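Local structure of galactose mutarotase related enzyme (Lactobacillus casei, 3Q1N) at residues V124-F138 against G275-L289. The protein probably binds carbohydrate and may act as a sugar isomerase of the galactose mutarotase type. Sequence-based numbering, arbitrary orientation.
With EDO (1,2-ethanediol), chain T.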
ATOM      1  N   VAL A 124       7.193   8.891  -4.803  1.00 15.33           N
ATOM      2  CA  VAL A 124       6.104   8.391  -5.618  1.00 15.60           C
ATOM      3  C   VAL A 124       4.976   9.421  -5.477  1.00 15.50           C
ATOM      4  O   VAL A 124       4.613   9.790  -4.353  1.00 16.19           O
ATOM      5  CB  VAL A 124       5.590   7.021  -5.156  1.00 15.37           C
ATOM      6  CG1 VAL A 124       4.644   6.433  -6.196  1.00 16.40           C
ATOM      7  CG2 VAL A 124       6.757   6.023  -4.867  1.00 15.96           C
ATOM      8  N   HIS A 125       4.452   9.894  -6.608  1.00 14.92           N
ATOM      9  CA  HIS A 125       3.341  10.838  -6.616  0.50 15.03           C
ATOM     10  C   HIS A 125       2.185  10.185  -7.379  1.00 14.94           C
ATOM     11  O   HIS A 125       2.392   9.663  -8.485  1.00 15.88           O
ATOM     12  CB  HIS A 125       3.757  12.178  -7.279  0.50 15.10           C
ATOM     13  CG  HIS A 125       4.633  13.056  -6.420  0.50 15.79           C
ATOM     14  ND1 HIS A 125       5.982  12.819  -6.229  0.50 16.91           N
ATOM     15  CD2 HIS A 125       4.350  14.181  -5.712  0.50 16.88           C
ATOM     16  CE1 HIS A 125       6.479  13.731  -5.411  0.50 14.75           C
ATOM     17  NE2 HIS A 125       5.519  14.590  -5.110  0.50 14.99           N
ATOM     18  N   TYR A 126       0.999  10.180  -6.782  1.00 14.23           N
ATOM     19  CA  TYR A 126      -0.209   9.609  -7.398  1.00 14.04           C
ATOM     20  C   TYR A 126      -1.180  10.718  -7.744  1.00 14.13           C
ATOM     21  O   TYR A 126      -1.310  11.658  -6.945  1.00 15.03           O
ATOM     22  CB  TYR A 126      -0.915   8.686  -6.442  1.00 14.27           C
ATOM     23  CG  TYR A 126      -0.081   7.557  -5.935  1.00 14.96           C
ATOM     24  CD1 TYR A 126       0.709   7.733  -4.782  1.00 16.66           C
ATOM     25  CD2 TYR A 126      -0.028   6.346  -6.611  1.00 15.79           C
ATOM     26  CE1 TYR A 126       1.503   6.718  -4.300  1.00 17.80           C
ATOM     27  CE2 TYR A 126       0.768   5.290  -6.112  1.00 15.59           C
ATOM     28  CZ  TYR A 126       1.531   5.501  -4.985  1.00 17.34           C
ATOM     29  OH  TYR A 126       2.311   4.473  -4.502  1.00 18.43           O
ATOM     30  N   THR A 127      -1.865  10.603  -8.887  1.00 12.79           N
ATOM     31  CA  THR A 127      -2.985  11.489  -9.200  1.00 13.13           C
ATOM     32  C   THR A 127      -4.118  10.621  -9.707  1.00 13.30           C
ATOM     33  O   THR A 127      -3.935   9.877 -10.690  1.00 13.97           O
ATOM     34  CB  THR A 127      -2.654  12.520 -10.310  1.00 13.71           C
ATOM     35  OG1 THR A 127      -1.496  13.313  -9.931  1.00 13.56           O
ATOM     36  CG2 THR A 127      -3.835  13.437 -10.548  1.00 15.89           C
ATOM     37  N   VAL A 128      -5.244  10.730  -9.045  1.00 13.11           N
ATOM     38  CA  VAL A 128      -6.468  10.033  -9.390  1.00 13.36           C
ATOM     39  C   VAL A 128      -7.390  11.102  -9.931  1.00 14.07           C
ATOM     40  O   VAL A 128      -7.731  12.047  -9.227  1.00 12.99           O
ATOM     41  CB  VAL A 128      -7.124   9.413  -8.153  1.00 13.15           C
ATOM     42  CG1 VAL A 128      -8.480   8.839  -8.526  1.00 12.34           C
ATOM     43  CG2 VAL A 128      -6.232   8.294  -7.582  1.00 13.55           C
ATOM     44  N   THR A 129      -7.806  10.940 -11.174  1.00 13.46           N
ATOM     45  CA  THR A 129      -8.721  11.899 -11.802  1.00 13.46           C
ATOM     46  C   THR A 129     -10.008  11.171 -12.173  1.00 13.19           C
ATOM     47  O   THR A 129      -9.971  10.110 -12.794  1.00 13.81           O
ATOM     48  CB  THR A 129      -8.124  12.541 -13.065  1.00 13.73           C
ATOM     49  OG1 THR A 129      -6.858  13.148 -12.735  1.00 14.67           O
ATOM     50  CG2 THR A 129      -9.056  13.673 -13.564  1.00 13.88           C
ATOM     51  N   ASN A 130     -11.110  11.807 -11.815  1.00 12.45           N
ATOM     52  CA  ASN A 130     -12.465  11.389 -12.202  1.00 12.96           C
ATOM     53  C   ASN A 130     -12.752  11.963 -13.582  1.00 12.86           C
ATOM     54  O   ASN A 130     -13.076  13.140 -13.710  1.00 14.71           O
ATOM     55  CB  ASN A 130     -13.517  11.868 -11.174  1.00 12.28           C
ATOM     56  CG  ASN A 130     -14.912  11.439 -11.560  1.00 12.29           C
ATOM     57  OD1 ASN A 130     -15.034  10.647 -12.513  1.00 12.32           O
ATOM     58  ND2 ASN A 130     -15.961  11.945 -10.864  1.00 11.25           N
ATOM     59  N   ASP A 131     -12.658  11.139 -14.610  1.00 13.27           N
ATOM     60  CA  ASP A 131     -12.941  11.568 -15.959  1.00 13.44           C
ATOM     61  C   ASP A 131     -14.414  11.355 -16.351  1.00 13.98           C
ATOM     62  O   ASP A 131     -14.788  11.628 -17.487  1.00 14.68           O
ATOM     63  CB  ASP A 131     -12.055  10.830 -16.972  1.00 13.76           C
ATOM     64  CG  ASP A 131     -10.587  11.189 -16.854  1.00 15.10           C
ATOM     65  OD1 ASP A 131     -10.255  12.356 -16.503  1.00 17.20           O
ATOM     66  OD2 ASP A 131      -9.796  10.294 -17.174  1.00 16.18           O
ATOM     67  N   ASP A 132     -15.246  10.979 -15.397  1.00 12.97           N
ATOM     68  CA  ASP A 132     -16.648  10.668 -15.645  1.00 13.26           C
ATOM     69  C   ASP A 132     -17.508  11.902 -15.320  1.00 13.92           C
ATOM     70  O   ASP A 132     -17.069  12.859 -14.683  1.00 14.65           O
ATOM     71  CB  ASP A 132     -17.076   9.542 -14.691  1.00 12.81           C
ATOM     72  CG  ASP A 132     -18.069   8.608 -15.312  1.00 12.89           C
ATOM     73  OD1 ASP A 132     -17.669   7.713 -16.101  1.00 13.53           O
ATOM     74  OD2 ASP A 132     -19.266   8.804 -15.073  1.00 13.73           O
ATOM     75  N   SER A 133     -18.757  11.861 -15.776  1.00 14.53           N
ATOM     76  CA  SER A 133     -19.780  12.829 -15.373  0.50 14.48           C
ATOM     77  C   SER A 133     -20.379  12.489 -14.007  1.00 14.59           C
ATOM     78  O   SER A 133     -20.927  13.343 -13.346  1.00 13.75           O
ATOM     79  CB  SER A 133     -20.913  12.883 -16.419  0.50 15.13           C
ATOM     80  OG  SER A 133     -21.592  11.646 -16.495  0.50 14.53           O
ATOM     81  N   LYS A 134     -20.290  11.225 -13.617  1.00 13.77           N
ATOM     82  CA  LYS A 134     -20.817  10.787 -12.336  1.00 13.77           C
ATOM     83  C   LYS A 134     -19.786  11.058 -11.251  1.00 13.84           C
ATOM     84  O   LYS A 134     -18.595  11.064 -11.530  1.00 15.12           O
ATOM     85  CB  LYS A 134     -21.131   9.281 -12.338  1.00 13.52           C
ATOM     86  CG  LYS A 134     -22.219   8.911 -13.338  1.00 13.90           C
ATOM     87  CD  LYS A 134     -22.599   7.438 -13.148  1.00 15.88           C
ATOM     88  CE  LYS A 134     -21.521   6.427 -13.503  1.00 15.84           C
ATOM     89  NZ  LYS A 134     -21.021   6.558 -14.927  1.00 15.27           N
ATOM     90  N   SER A 135     -20.265  11.199 -10.018  1.00 13.65           N
ATOM     91  CA  SER A 135     -19.388  11.302  -8.840  1.00 13.66           C
ATOM     92  C   SER A 135     -18.705   9.970  -8.610  1.00 13.10           C
ATOM     93  O   SER A 135     -19.374   8.966  -8.557  1.00 13.33           O
ATOM     94  CB  SER A 135     -20.216  11.675  -7.633  1.00 13.98           C
ATOM     95  OG  SER A 135     -20.889  12.938  -7.854  1.00 15.80           O
HETATM   96  N   MSE A 136     -17.375   9.976  -8.466  1.00 12.13           N
HETATM   97  CA  MSE A 136     -16.561   8.738  -8.406  1.00 12.69           C
HETATM   98  C   MSE A 136     -15.962   8.526  -7.020  1.00 12.81           C
HETATM   99  O   MSE A 136     -15.107   9.285  -6.572  1.00 12.12           O
HETATM  100  CB  MSE A 136     -15.465   8.794  -9.444  1.00 12.85           C
HETATM  101  CG  MSE A 136     -14.608   7.512  -9.512  1.00 12.54           C
HETATM  102 SE   MSE A 136     -13.174   7.526 -10.785  0.75 10.61          SE
HETATM  103  CE  MSE A 136     -11.841   8.289  -9.651  1.00 13.90           C
ATOM    104  N   PRO A 137     -16.377   7.449  -6.351  1.00 12.64           N
ATOM    105  CA  PRO A 137     -15.816   7.112  -5.043  1.00 12.86           C
ATOM    106  C   PRO A 137     -14.676   6.110  -5.251  1.00 13.12           C
ATOM    107  O   PRO A 137     -14.780   5.225  -6.075  1.00 12.29           O
ATOM    108  CB  PRO A 137     -16.994   6.516  -4.308  1.00 13.12           C
ATOM    109  CG  PRO A 137     -17.805   5.815  -5.464  1.00 13.32           C
ATOM    110  CD  PRO A 137     -17.493   6.553  -6.742  1.00 12.91           C
ATOM    111  N   PHE A 138     -13.594   6.268  -4.485  1.00 12.63           N
ATOM    112  CA  PHE A 138     -12.466   5.333  -4.629  1.00 12.74           C
ATOM    113  C   PHE A 138     -11.633   5.275  -3.370  1.00 12.63           C
ATOM    114  O   PHE A 138     -11.723   6.142  -2.490  1.00 13.11           O
ATOM    115  CB  PHE A 138     -11.544   5.767  -5.795  1.00 12.28           C
ATOM    116  CG  PHE A 138     -10.701   6.960  -5.463  1.00 11.84           C
ATOM    117  CD1 PHE A 138     -11.213   8.255  -5.567  1.00 11.79           C
ATOM    118  CD2 PHE A 138      -9.449   6.801  -4.951  1.00 11.98           C
ATOM    119  CE1 PHE A 138     -10.501   9.329  -5.133  1.00 14.04           C
ATOM    120  CE2 PHE A 138      -8.683   7.881  -4.523  1.00 14.14           C
ATOM    121  CZ  PHE A 138      -9.221   9.189  -4.636  1.00 14.25           C
ATOM    122  N   GLY A 275     -13.358   5.511   4.614  1.00 13.99           N
ATOM    123  CA  GLY A 275     -12.055   5.657   3.977  1.00 14.07           C
ATOM    124  C   GLY A 275     -12.097   6.029   2.501  1.00 13.49           C
ATOM    125  O   GLY A 275     -11.056   6.373   1.918  1.00 13.39           O
ATOM    126  N   ASN A 276     -13.245   5.859   1.858  1.00 13.11           N
ATOM    127  CA  ASN A 276     -13.406   6.305   0.511  1.00 12.97           C
ATOM    128  C   ASN A 276     -13.435   7.842   0.397  1.00 13.17           C
ATOM    129  O   ASN A 276     -13.806   8.580   1.332  1.00 14.07           O
ATOM    130  CB  ASN A 276     -14.672   5.715  -0.199  1.00 13.42           C
ATOM    131  CG  ASN A 276     -14.451   4.351  -0.811  1.00 13.81           C
ATOM    132  OD1 ASN A 276     -13.412   3.719  -0.623  1.00 13.58           O
ATOM    133  ND2 ASN A 276     -15.461   3.878  -1.594  1.00 11.84           N
ATOM    134  N   THR A 277     -12.983   8.287  -0.773  1.00 12.97           N
ATOM    135  CA  THR A 277     -13.036   9.655  -1.238  1.00 13.28           C
ATOM    136  C   THR A 277     -13.966   9.723  -2.455  1.00 12.86           C
ATOM    137  O   THR A 277     -13.807   8.933  -3.371  1.00 13.18           O
ATOM    138  CB  THR A 277     -11.658  10.128  -1.681  1.00 13.91           C
ATOM    139  OG1 THR A 277     -10.722   9.997  -0.605  1.00 15.17           O
ATOM    140  CG2 THR A 277     -11.690  11.645  -2.129  1.00 14.92           C
ATOM    141  N   THR A 278     -14.914  10.663  -2.443  1.00 13.14           N
ATOM    142  CA  THR A 278     -15.792  10.902  -3.592  1.00 13.70           C
ATOM    143  C   THR A 278     -15.356  12.147  -4.362  1.00 13.82           C
ATOM    144  O   THR A 278     -15.356  13.247  -3.838  1.00 14.44           O
ATOM    145  CB  THR A 278     -17.287  11.005  -3.222  1.00 14.36           C
ATOM    146  OG1 THR A 278     -17.698   9.785  -2.563  1.00 14.36           O
ATOM    147  CG2 THR A 278     -18.169  11.221  -4.509  1.00 14.09           C
ATOM    148  N   LEU A 279     -14.962  11.949  -5.592  1.00 13.25           N
ATOM    149  CA  LEU A 279     -14.594  13.067  -6.462  1.00 13.22           C
ATOM    150  C   LEU A 279     -15.745  13.539  -7.309  1.00 13.33           C
ATOM    151  O   LEU A 279     -16.446  12.757  -7.949  1.00 12.98           O
ATOM    152  CB  LEU A 279     -13.431  12.640  -7.357  1.00 13.12           C
ATOM    153  CG  LEU A 279     -12.046  12.522  -6.699  1.00 13.96           C
ATOM    154  CD1 LEU A 279     -11.043  11.848  -7.693  1.00 13.90           C
ATOM    155  CD2 LEU A 279     -11.538  13.853  -6.188  1.00 15.51           C
ATOM    156  N   SER A 280     -15.965  14.852  -7.316  1.00 13.81           N
ATOM    157  CA  SER A 280     -16.821  15.492  -8.290  1.00 14.42           C
ATOM    158  C   SER A 280     -16.355  15.256  -9.736  1.00 14.62           C
ATOM    159  O   SER A 280     -15.187  14.868  -9.983  1.00 14.18           O
ATOM    160  CB  SER A 280     -16.906  17.001  -7.985  1.00 13.86           C
ATOM    161  OG  SER A 280     -17.483  17.233  -6.704  1.00 16.34           O
ATOM    162  N   ALA A 281     -17.284  15.398 -10.691  1.00 14.04           N
ATOM    163  CA  ALA A 281     -16.918  15.237 -12.095  1.00 14.54           C
ATOM    164  C   ALA A 281     -15.715  16.099 -12.458  1.00 14.69           C
ATOM    165  O   ALA A 281     -15.718  17.308 -12.185  1.00 15.28           O
ATOM    166  CB  ALA A 281     -18.067  15.581 -13.011  1.00 14.07           C
ATOM    167  N   GLY A 282     -14.698  15.479 -13.057  1.00 14.18           N
ATOM    168  CA  GLY A 282     -13.491  16.148 -13.479  1.00 14.52           C
ATOM    169  C   GLY A 282     -12.497  16.514 -12.395  1.00 14.93           C
ATOM    170  O   GLY A 282     -11.428  17.059 -12.709  1.00 16.30           O
ATOM    171  N   ALA A 283     -12.812  16.237 -11.124  1.00 14.17           N
ATOM    172  CA  ALA A 283     -11.890  16.572 -10.047  1.00 13.88           C
ATOM    173  C   ALA A 283     -10.784  15.521  -9.932  1.00 14.05           C
ATOM    174  O   ALA A 283     -10.880  14.421 -10.435  1.00 14.48           O
ATOM    175  CB  ALA A 283     -12.627  16.715  -8.701  1.00 14.01           C
ATOM    176  N   ASN A 284      -9.707  15.917  -9.263  1.00 14.19           N
ATOM    177  CA  ASN A 284      -8.598  15.003  -9.009  1.00 14.32           C
ATOM    178  C   ASN A 284      -8.183  15.038  -7.548  1.00 14.31           C
ATOM    179  O   ASN A 284      -8.408  16.028  -6.824  1.00 13.82           O
ATOM    180  CB  ASN A 284      -7.412  15.266  -9.938  1.00 14.81           C
ATOM    181  CG  ASN A 284      -6.645  16.525  -9.562  1.00 18.20           C
ATOM    182  OD1 ASN A 284      -5.794  16.508  -8.662  1.00 17.97           O
ATOM    183  ND2 ASN A 284      -6.988  17.672 -10.230  1.00 20.01           N
ATOM    184  N   LYS A 285      -7.572  13.947  -7.117  1.00 13.97           N
ATOM    185  CA  LYS A 285      -6.896  13.894  -5.808  1.00 13.77           C
ATOM    186  C   LYS A 285      -5.452  13.564  -6.061  1.00 14.40           C
ATOM    187  O   LYS A 285      -5.165  12.598  -6.758  1.00 13.87           O
ATOM    188  CB  LYS A 285      -7.474  12.770  -4.944  1.00 14.48           C
ATOM    189  CG  LYS A 285      -6.898  12.687  -3.530  1.00 17.98           C
ATOM    190  CD  LYS A 285      -7.289  13.892  -2.713  1.00 22.92           C
ATOM    191  CE  LYS A 285      -6.491  14.006  -1.427  1.00 26.32           C
ATOM    192  NZ  LYS A 285      -7.191  15.083  -0.625  1.00 27.95           N
ATOM    193  N   GLN A 286      -4.561  14.289  -5.384  1.00 14.77           N
ATOM    194  CA  GLN A 286      -3.140  13.998  -5.474  1.00 16.38           C
ATOM    195  C   GLN A 286      -2.610  13.559  -4.105  1.00 16.12           C
ATOM    196  O   GLN A 286      -2.966  14.179  -3.075  1.00 17.45           O
ATOM    197  CB  GLN A 286      -2.372  15.214  -5.990  1.00 16.94           C
ATOM    198  CG  GLN A 286      -2.728  15.516  -7.441  1.00 20.14           C
ATOM    199  CD  GLN A 286      -2.062  16.729  -8.014  1.00 23.22           C
ATOM    200  OE1 GLN A 286      -0.841  16.938  -7.844  1.00 25.65           O
ATOM    201  NE2 GLN A 286      -2.833  17.525  -8.739  1.00 23.34           N
ATOM    202  N   LEU A 287      -1.766  12.532  -4.107  1.00 16.20           N
ATOM    203  CA  LEU A 287      -1.147  11.979  -2.905  0.50 16.54           C
ATOM    204  C   LEU A 287       0.334  11.775  -3.193  1.00 16.37           C
ATOM    205  O   LEU A 287       0.677  11.360  -4.303  1.00 16.83           O
ATOM    206  CB  LEU A 287      -1.778  10.636  -2.559  0.50 16.99           C
ATOM    207  CG  LEU A 287      -3.287  10.611  -2.276  0.50 17.78           C
ATOM    208  CD1 LEU A 287      -3.811   9.188  -2.211  0.50 19.45           C
ATOM    209  CD2 LEU A 287      -3.581  11.349  -0.966  0.50 18.20           C
ATOM    210  N   ALA A 288       1.189  12.060  -2.220  1.00 15.69           N
ATOM    211  CA  ALA A 288       2.620  11.817  -2.379  1.00 16.68           C
ATOM    212  C   ALA A 288       3.123  10.965  -1.239  1.00 16.14           C
ATOM    213  O   ALA A 288       2.563  10.985  -0.149  1.00 16.39           O
ATOM    214  CB  ALA A 288       3.385  13.112  -2.437  1.00 16.66           C
ATOM    215  N   LEU A 289       4.169  10.190  -1.500  1.00 16.20           N
ATOM    216  CA  LEU A 289       4.940   9.538  -0.432  1.00 16.63           C
ATOM    217  C   LEU A 289       6.422   9.494  -0.798  1.00 16.66           C
ATOM    218  O   LEU A 289       6.795   9.713  -1.958  1.00 16.84           O
ATOM    219  CB  LEU A 289       4.428   8.123  -0.134  1.00 17.29           C
ATOM    220  CG  LEU A 289       4.422   7.023  -1.200  1.00 18.37           C
ATOM    221  CD1 LEU A 289       5.753   6.289  -1.281  1.00 19.99           C
ATOM    222  CD2 LEU A 289       3.264   6.027  -0.956  1.00 18.31           C
TER
HETATM  223  C1  EDO T 312       1.817  11.038 -11.962  1.00 27.91           C
HETATM  224  O1  EDO T 312       2.165  12.174 -12.694  1.00 29.65           O
HETATM  225  C2  EDO T 312       0.887  11.429 -10.815  1.00 24.85           C
HETATM  226  O2  EDO T 312       1.336  12.446  -9.970  1.00 31.01           O
HETATM  227  O   HOH W   1      -9.788   7.573  -0.699  1.00 20.94           O
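Asn130 reaches from the end of strand 124-130 into the bend where strand 277-279 gives way to strand 284-289. Its CG lies anti to its own backbone N (chi1 -180°), which carries the amide to the turn: ND2 donates to Leu279 O at 3.1 Å, from above that carbonyl's plane, and weakly to Ser280 O. The same nitrogen gives Lys134 O a nearly straight bond lying in the amide plane, while OD1 accepts from Asp132 N in an Asx turn. An amide suits this buried place because it donates and accepts at once; an aspartate here would probably lose the ND2 donations, leaving the Lys134 and Ser280 carbonyls without this mate and the two loops less firmly joined. Beyond the loops, the backbone N of Met136, present as selenomethionine, shares Leu279 O with Asn130 and begins a second antiparallel pairing.

Between the two pairings lies an apolar wedge. Phe138 CG sits between its backbone N and carbonyl carbon (chi1 74°), a rotamer that brings the ring end back against Leu279 and Thr277; Val128 CG1 lies over the centre of one ring face, 3.8 Å above the plane. Leu279 CD1 meets ring atom CE1 of Phe138 at 3.6 Å and also touches Val128 CG1, whereas Lys285 CB lies at the ring edge. Farther along the face that carries Val124, Tyr126, Val128 and Leu287, Leu289 divides its methyls, CD1 beside Val124 CG2 (3.7 Å) and CD2 at the edge of the Tyr126 ring.

The chemistry thus implies two neighbouring sheets of the family's supersandwich fold joined at one corner, hydrophobic between them, with the Asn130 amide joining the connecting loops.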